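Local coordinates for coiled-coil quantitatively-enriched protein 1 (Schizosaccharomyces pombe, PDB 7CUJ), which links telomeres to the meiotic centrosome as a molecular adaptor and is required for telomere clustering in meiotic prophase, telomere length regulation and chromosome segregation, at residues His27-Val30 and Gln31-Phe35; Asp46-Ile49 and Gln50-Ile53. One frame throughout, in Å; residues are numbered along the deposited sequence.

Contact 1 (His27-Val30 and Gln31-Phe35); sequences HRLV and QYFAF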
loop_
_atom_site.group_PDB
_atom_site.type_symbol
_atom_site.label_atom_id
_atom_site.label_comp_id
_atom_site.label_asym_id
_atom_site.label_seq_id
_atom_site.Cartn_x
_atom_site.Cartn_y
_atom_site.Cartn_z
ATOM N N HIS A 27 14.042 -0.116 -6.380
ATOM C CA HIS A 27 13.294 -1.317 -6.046
ATOM C C HIS A 27 12.460 -1.075 -4.788
ATOM O O HIS A 27 11.283 -1.422 -4.757
ATOM C CB HIS A 27 14.235 -2.528 -5.955
ATOM C CG HIS A 27 13.618 -3.738 -5.333
ATOM N ND1 HIS A 27 13.144 -4.797 -6.088
ATOM C CD2 HIS A 27 13.402 -4.068 -4.040
ATOM C CE1 HIS A 27 12.662 -5.726 -5.285
ATOM N NE2 HIS A 27 12.808 -5.301 -4.024
ATOM N N ARG A 28 13.077 -0.459 -3.772
ATOM C CA ARG A 28 12.423 -0.150 -2.509
ATOM C C ARG A 28 11.270 0.823 -2.748
ATOM O O ARG A 28 10.199 0.675 -2.157
ATOM C CB ARG A 28 13.435 0.425 -1.510
ATOM C CG ARG A 28 12.882 0.729 -0.120
ATOM C CD ARG A 28 12.526 -0.482 0.732
ATOM N NE ARG A 28 13.652 -1.369 1.014
ATOM C CZ ARG A 28 14.432 -1.310 2.093
ATOM N NH1 ARG A 28 15.424 -2.173 2.234
ATOM N NH2 ARG A 28 14.223 -0.394 3.025
ATOM N N LEU A 29 11.508 1.808 -3.622
ATOM C CA LEU A 29 10.557 2.874 -3.901
ATOM C C LEU A 29 9.288 2.305 -4.535
ATOM O O LEU A 29 8.184 2.625 -4.099
ATOM C CB LEU A 29 11.224 3.907 -4.816
ATOM C CG LEU A 29 10.333 5.065 -5.264
ATOM C CD1 LEU A 29 9.906 5.915 -4.074
ATOM C CD2 LEU A 29 11.030 5.910 -6.317
ATOM N N VAL A 30 9.461 1.462 -5.562
ATOM C CA VAL A 30 8.349 0.867 -6.285
ATOM C C VAL A 30 7.558 -0.044 -5.347
ATOM O O VAL A 30 6.334 -0.076 -5.407
ATOM C CB VAL A 30 8.832 0.128 -7.548
ATOM C CG1 VAL A 30 7.759 -0.784 -8.126
ATOM C CG2 VAL A 30 9.336 1.097 -8.608
ATOM N N GLN A 31 8.281 -0.770 -4.487
ATOM C CA GLN A 31 7.713 -1.694 -3.519
ATOM C C GLN A 31 6.835 -0.928 -2.527
ATOM O O GLN A 31 5.718 -1.349 -2.239
ATOM C CB GLN A 31 8.859 -2.447 -2.838
ATOM C CG GLN A 31 8.428 -3.457 -1.785
ATOM C CD GLN A 31 9.597 -3.891 -0.932
ATOM O OE1 GLN A 31 10.198 -3.092 -0.214
ATOM N NE2 GLN A 31 9.928 -5.171 -0.999
ATOM N N TYR A 32 7.346 0.208 -2.031
ATOM C CA TYR A 32 6.659 1.050 -1.065
ATOM C C TYR A 32 5.406 1.659 -1.693
ATOM O O TYR A 32 4.434 1.932 -0.993
ATOM C CB TYR A 32 7.606 2.139 -0.545
ATOM C CG TYR A 32 7.060 2.962 0.596
ATOM C CD1 TYR A 32 7.212 2.544 1.909
ATOM C CD2 TYR A 32 6.380 4.151 0.365
ATOM C CE1 TYR A 32 6.704 3.283 2.965
ATOM C CE2 TYR A 32 5.866 4.902 1.410
ATOM C CZ TYR A 32 6.026 4.463 2.715
ATOM O OH TYR A 32 5.527 5.183 3.757
ATOM N N PHE A 33 5.446 1.874 -3.013
ATOM C CA PHE A 33 4.359 2.481 -3.766
ATOM C C PHE A 33 3.574 1.420 -4.543
ATOM O O PHE A 33 2.813 1.761 -5.447
ATOM C CB PHE A 33 4.922 3.518 -4.746
ATOM C CG PHE A 33 5.098 4.905 -4.181
ATOM C CD1 PHE A 33 6.257 5.252 -3.502
ATOM C CD2 PHE A 33 4.101 5.860 -4.320
ATOM C CE1 PHE A 33 6.415 6.525 -2.971
ATOM C CE2 PHE A 33 4.265 7.134 -3.796
ATOM C CZ PHE A 33 5.419 7.464 -3.120
ATOM N N ALA A 34 3.749 0.139 -4.194
ATOM C CA ALA A 34 3.244 -0.945 -5.029
ATOM C C ALA A 34 1.740 -0.807 -5.268
ATOM O O ALA A 34 1.304 -0.819 -6.415
ATOM C CB ALA A 34 3.616 -2.294 -4.460
ATOM N N PHE A 35 0.969 -0.649 -4.181
ATOM C CA PHE A 35 -0.479 -0.519 -4.245
ATOM C C PHE A 35 -0.863 0.675 -5.113
ATOM O O PHE A 35 -1.680 0.548 -6.020
ATOM C CB PHE A 35 -1.085 -0.355 -2.847
ATOM C CG PHE A 35 -2.591 -0.261 -2.839
ATOM C CD1 PHE A 35 -3.236 0.936 -3.114
ATOM C CD2 PHE A 35 -3.371 -1.381 -2.587
ATOM C CE1 PHE A 35 -4.621 1.017 -3.129
ATOM C CE2 PHE A 35 -4.758 -1.300 -2.594
ATOM C CZ PHE A 35 -5.383 -0.102 -2.861
HETATM O O HOH W 1 13.531 -3.473 -0.753
#
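R28 O accepts from Y32 N at 2.9 Å, with an N-H...O angle of 153°, the shortest backbone hydrogen bond across the two segments. One residue earlier, Q31 N donates to H27 O at 3.1 Å in the same i to i+4 pattern. The regularity then fails: F33 N is shared between L29 O (3.0 Å) and V30 O (3.2 Å), and both bonds are weak. F33 has left helical geometry and stands at the N-cap position of helix 34-41, so the bifurcated (three-centre) donor marks the break between two helices. F33 CG lies beside its backbone N and anti to the carbonyl carbon (chi1 -87°), which swings the ring back to L29 and turns an edge to L29 O, CD1 lying 3.3 Å from that oxygen near the ring plane. L29 CD1 meets CE1 of the same ring at 3.7 Å. On the more exposed side, R28 and Q31 run alongside each other, their guanidinium and amide planes 29° apart. Water 1 joins them, accepting from R28 NE at 2.8 Å and donating weakly to Q31 OE1. In the chain of another protein, R28 NH2 hydrogen-bonds a polar side chain and Y32 OH the backbone. L29 and F33 thus pack both on F56 of helix 47-65 and on the bound protein, while R28 and Y32 add hydrogen bonds to that same protein.

Contact 2 (Asp46-Ile49 and Gln50-Ile53); sequences DSRI and QEKI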
loop_
_atom_site.group_PDB
_atom_site.type_symbol
_atom_site.label_atom_id
_atom_site.label_comp_id
_atom_site.label_asym_id
_atom_site.label_seq_id
_atom_site.Cartn_x
_atom_site.Cartn_y
_atom_site.Cartn_z
ATOM N N ASP A 46 -8.269 8.958 -8.203
ATOM C CA ASP A 46 -8.669 10.236 -7.635
ATOM C C ASP A 46 -7.469 11.179 -7.552
ATOM O O ASP A 46 -6.332 10.775 -7.785
ATOM C CB ASP A 46 -9.390 10.058 -6.293
ATOM C CG ASP A 46 -8.525 9.483 -5.184
ATOM O OD1 ASP A 46 -7.551 10.153 -4.787
ATOM O OD2 ASP A 46 -8.841 8.371 -4.716
ATOM N N SER A 47 -7.755 12.435 -7.188
ATOM C CA SER A 47 -6.799 13.529 -7.131
ATOM C C SER A 47 -5.668 13.242 -6.142
ATOM O O SER A 47 -4.523 13.621 -6.385
ATOM C CB SER A 47 -7.510 14.818 -6.800
ATOM O OG SER A 47 -6.586 15.869 -6.579
ATOM N N ARG A 48 -5.999 12.578 -5.028
ATOM C CA ARG A 48 -5.042 12.341 -3.957
ATOM C C ARG A 48 -4.085 11.210 -4.333
ATOM O O ARG A 48 -2.935 11.211 -3.896
ATOM C CB ARG A 48 -5.765 12.108 -2.627
ATOM C CG ARG A 48 -6.337 13.376 -2.008
ATOM C CD ARG A 48 -7.361 13.116 -0.921
ATOM N NE ARG A 48 -6.808 12.416 0.229
ATOM C CZ ARG A 48 -7.161 11.196 0.624
ATOM N NH1 ARG A 48 -8.087 10.519 -0.035
ATOM N NH2 ARG A 48 -6.587 10.661 1.685
ATOM N N ILE A 49 -4.563 10.255 -5.145
ATOM C CA ILE A 49 -3.718 9.198 -5.681
ATOM C C ILE A 49 -2.664 9.834 -6.587
ATOM O O ILE A 49 -1.481 9.497 -6.512
ATOM C CB ILE A 49 -4.545 8.135 -6.438
ATOM C CG1 ILE A 49 -5.468 7.332 -5.515
ATOM C CG2 ILE A 49 -3.643 7.228 -7.265
ATOM C CD1 ILE A 49 -4.761 6.350 -4.599
ATOM N N GLN A 50 -3.120 10.761 -7.437
ATOM C CA GLN A 50 -2.280 11.446 -8.406
ATOM C C GLN A 50 -1.231 12.295 -7.691
ATOM O O GLN A 50 -0.106 12.415 -8.169
ATOM C CB GLN A 50 -3.145 12.289 -9.343
ATOM C CG GLN A 50 -3.948 11.454 -10.330
ATOM C CD GLN A 50 -5.071 12.221 -10.982
ATOM O OE1 GLN A 50 -5.110 13.449 -10.961
ATOM N NE2 GLN A 50 -6.000 11.492 -11.581
ATOM N N GLU A 51 -1.618 12.865 -6.542
ATOM C CA GLU A 51 -0.739 13.650 -5.689
ATOM C C GLU A 51 0.405 12.774 -5.183
ATOM O O GLU A 51 1.552 13.216 -5.133
ATOM C CB GLU A 51 -1.545 14.240 -4.528
ATOM C CG GLU A 51 -0.725 15.070 -3.553
ATOM C CD GLU A 51 -1.536 15.995 -2.658
ATOM O OE1 GLU A 51 -1.017 17.078 -2.319
ATOM O OE2 GLU A 51 -2.685 15.634 -2.299
ATOM N N LYS A 52 0.073 11.528 -4.817
ATOM C CA LYS A 52 1.033 10.579 -4.274
ATOM C C LYS A 52 1.961 10.063 -5.372
ATOM O O LYS A 52 3.117 9.750 -5.102
ATOM C CB LYS A 52 0.307 9.442 -3.547
ATOM C CG LYS A 52 -0.004 9.734 -2.086
ATOM C CD LYS A 52 -1.235 9.034 -1.566
ATOM C CE LYS A 52 -1.522 9.382 -0.120
ATOM N NZ LYS A 52 -2.742 8.701 0.372
ATOM N N ILE A 53 1.446 9.977 -6.602
ATOM C CA ILE A 53 2.253 9.534 -7.727
ATOM C C ILE A 53 3.296 10.601 -8.059
ATOM O O ILE A 53 4.396 10.267 -8.492
ATOM C CB ILE A 53 1.382 9.142 -8.940
ATOM C CG1 ILE A 53 0.615 7.838 -8.695
ATOM C CG2 ILE A 53 2.208 9.073 -10.220
ATOM C CD1 ILE A 53 1.493 6.618 -8.522
#
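Q50 N donates to D46 O at 3.2 Å and so closes the first backbone turn of helix 47-65. E51 N to S47 O (3.0 Å) and I53 N to I49 O continue the i to i+4 ladder, whereas K52 N divides itself between R48 O and, weakly, I49 O.

Capping bonds reinforce this start. D46 is the N-cap, and its CG lies beside both the backbone N and the carbonyl carbon (chi1 65°), which brings the carboxylate back over the turn, where OD1 accepts from I49 N at 3.0 Å, above the carboxylate plane, and weakly from R48 N at 2.9 Å.

Van der Waals packing of methylenes on carbonyl oxygens comes from the second turn. The methylene chain of Q50, extended beyond CG, lies against the N-terminal carbonyls: CB is 3.5 Å from S47 O and CG 3.6 Å from D46 O. Replacing Q50 by an alanine here is likely to strip that cover from D46 O and open a gap beside F40 of helix 34-41, which the side chain also touches. K52 similarly lays CD 3.6 Å from R48 O.

Charges gather at the ends of these chains. R48 NH2 and K52 NZ, of like charge, approach to 4.5 Å, each with a partner in the second subunit: R48 NH1 hydrogen-bonds P44 O, R48 NH2 hydrogen-bonds H39 O, and K52 NZ bonds H39 ND1 weakly. D46 OD2 accepts from H39 NE2 of that subunit. D46 therefore spends one carboxylate oxygen on its own helix and the other on the dimer, tying the cap to the subunit interface.

Contact 1 closes before contact 2 opens; the rest of helix 34-41 and the turn after it lie between them. Contact 1 joins helices 20-32 and 34-41; contact 2 starts helix 47-65, which turns back to pack against both. Their centres are 15 Å apart, yet F33 CE2 reaches 3.1 Å from K52 O. They lie about 22 and 25 Å from the chain's centre, on the same side, in a helical part beside the six-stranded parallel sheet. F35 meets F35 and K52 of the second subunit, so both contacts contribute to dimerisation. Chains of other proteins also pack on both, consistent with adaptor activity. This chain is one piece of a longer protein, whose full-length form carries the telomere function.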